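Local coordinates for protein kunitz-type serine protease inhibitor homolog calcicludine (Dendroaspis angusticeps, PDB 5YV7) that probably blocks L-type calcium channels as a snake-venom toxin built on the Kunitz-type serine protease inhibitor fold, at residues F23-K26 against K31-P34. Residues are numbered along the deposited sequence; the frame is centred on the assembly and turned at random.
Sequences FYFK and KCLP
The twisted antiparallel beta hairpin of the Kunitz fold supplies both strands here, 23-26 and 31-34; the N-to-C directions of these short segments differ by 140°, short of the 180° of a flat antiparallel pair. Tyr24 and Leu33 form a hydrogen-bonded pair. Tyr24 N reaches Leu33 O at 2.8 Å. Leu33 N returns a bond to Tyr24 O at 2.7 Å. Nearer the turn, Lys26 N donates to Lys31 O at 2.9 Å, whereas the return bond from Lys31 N to Lys26 O is weak. Phe23, Phe25, Cys32 and Pro34 share one face. The Phe25 ring, turned by chi1 -167° to the side of its own carbonyl, meets the Lys31 backbone obliquely, CD1 3.5 Å from Lys31 O, and Cys32 SG lies at the ring edge, 3.8 Å from Phe25 CD1. At the end away from the turn, Phe23 CE2 packs on Pro34 CB at 3.9 Å. On the other face, Tyr24 CE1 lies 3.8 Å from Leu33 CB, while the extended Lys26 chain brings CD to Leu33 CD1 at 3.7 Å. Backbone bonds thus fix the register, the Cys32-Cys53 disulfide and contacts of Phe23 and Cys32 with Ile50 join the first face to helix 50-58, and the exposed Lys26 and Lys31 lie on the other.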
loop_
_atom_site.group_PDB
_atom_site.type_symbol
_atom_site.label_atom_id
_atom_site.label_comp_id
_atom_site.label_asym_id
_atom_site.label_seq_id
_atom_site.Cartn_x
_atom_site.Cartn_y
_atom_site.Cartn_z
ATOM N N PHE A 23 -3.303 3.425 -1.641
ATOM C CA PHE A 23 -2.093 3.835 -0.956
ATOM C C PHE A 23 -1.254 2.601 -0.671
ATOM O O PHE A 23 -1.783 1.495 -0.502
ATOM C CB PHE A 23 -2.419 4.590 0.329
ATOM C CG PHE A 23 -3.053 5.923 0.082
ATOM C CD1 PHE A 23 -4.433 6.033 -0.077
ATOM C CD2 PHE A 23 -2.273 7.059 -0.037
ATOM C CE1 PHE A 23 -5.027 7.257 -0.338
ATOM C CE2 PHE A 23 -2.861 8.294 -0.293
ATOM C CZ PHE A 23 -4.242 8.392 -0.443
ATOM N N TYR A 24 0.063 2.791 -0.684
ATOM C CA TYR A 24 0.988 1.754 -0.258
ATOM C C TYR A 24 2.040 2.387 0.631
ATOM O O TYR A 24 2.221 3.608 0.652
ATOM C CB TYR A 24 1.657 1.033 -1.437
ATOM C CG TYR A 24 2.878 1.733 -2.013
ATOM C CD1 TYR A 24 2.749 2.866 -2.811
ATOM C CD2 TYR A 24 4.155 1.246 -1.778
ATOM C CE1 TYR A 24 3.859 3.492 -3.353
ATOM C CE2 TYR A 24 5.270 1.867 -2.315
ATOM C CZ TYR A 24 5.117 2.990 -3.104
ATOM O OH TYR A 24 6.225 3.614 -3.639
ATOM N N PHE A 25 2.724 1.537 1.376
ATOM C CA PHE A 25 3.776 1.963 2.283
ATOM C C PHE A 25 5.106 1.755 1.576
ATOM O O PHE A 25 5.480 0.620 1.270
ATOM C CB PHE A 25 3.714 1.172 3.586
ATOM C CG PHE A 25 4.554 1.743 4.670
ATOM C CD1 PHE A 25 4.295 3.022 5.160
ATOM C CD2 PHE A 25 5.602 1.010 5.210
ATOM C CE1 PHE A 25 5.069 3.571 6.177
ATOM C CE2 PHE A 25 6.398 1.548 6.235
ATOM C CZ PHE A 25 6.128 2.835 6.720
ATOM N N LYS A 26 5.797 2.849 1.276
ATOM C CA LYS A 26 7.182 2.773 0.823
ATOM C C LYS A 26 8.030 2.708 2.082
ATOM O O LYS A 26 8.353 3.735 2.684
ATOM C CB LYS A 26 7.538 3.973 -0.042
ATOM C CG LYS A 26 8.914 3.887 -0.679
ATOM C CD LYS A 26 9.066 4.934 -1.760
ATOM C CE LYS A 26 10.420 4.863 -2.446
ATOM N NZ LYS A 26 10.677 6.135 -3.201
ATOM N N LYS A 31 6.849 6.203 4.467
ATOM C CA LYS A 31 5.696 7.020 4.112
ATOM C C LYS A 31 4.636 6.200 3.397
ATOM O O LYS A 31 4.938 5.315 2.589
ATOM C CB LYS A 31 6.072 8.214 3.224
ATOM C CG LYS A 31 7.101 9.129 3.830
ATOM C CD LYS A 31 6.822 10.590 3.512
ATOM C CE LYS A 31 6.929 11.445 4.769
ATOM N NZ LYS A 31 8.125 11.050 5.585
ATOM N N CYS A 32 3.391 6.519 3.708
ATOM C CA CYS A 32 2.264 6.071 2.919
ATOM C C CYS A 32 2.161 6.945 1.673
ATOM O O CYS A 32 2.088 8.170 1.778
ATOM C CB CYS A 32 1.001 6.143 3.763
ATOM S SG CYS A 32 1.023 4.914 5.064
ATOM N N LEU A 33 2.177 6.322 0.497
ATOM C CA LEU A 33 2.188 7.027 -0.775
ATOM C C LEU A 33 1.029 6.573 -1.668
ATOM O O LEU A 33 0.639 5.402 -1.644
ATOM C CB LEU A 33 3.521 6.802 -1.504
ATOM C CG LEU A 33 4.793 7.310 -0.817
ATOM C CD1 LEU A 33 6.000 7.052 -1.699
ATOM C CD2 LEU A 33 4.684 8.814 -0.495
ATOM N N PRO A 34 0.451 7.480 -2.450
ATOM C CA PRO A 34 -0.640 7.088 -3.351
ATOM C C PRO A 34 -0.134 6.263 -4.525
ATOM O O PRO A 34 1.005 6.411 -4.969
ATOM C CB PRO A 34 -1.197 8.437 -3.833
ATOM C CG PRO A 34 -0.012 9.344 -3.791
ATOM C CD PRO A 34 0.759 8.919 -2.552
#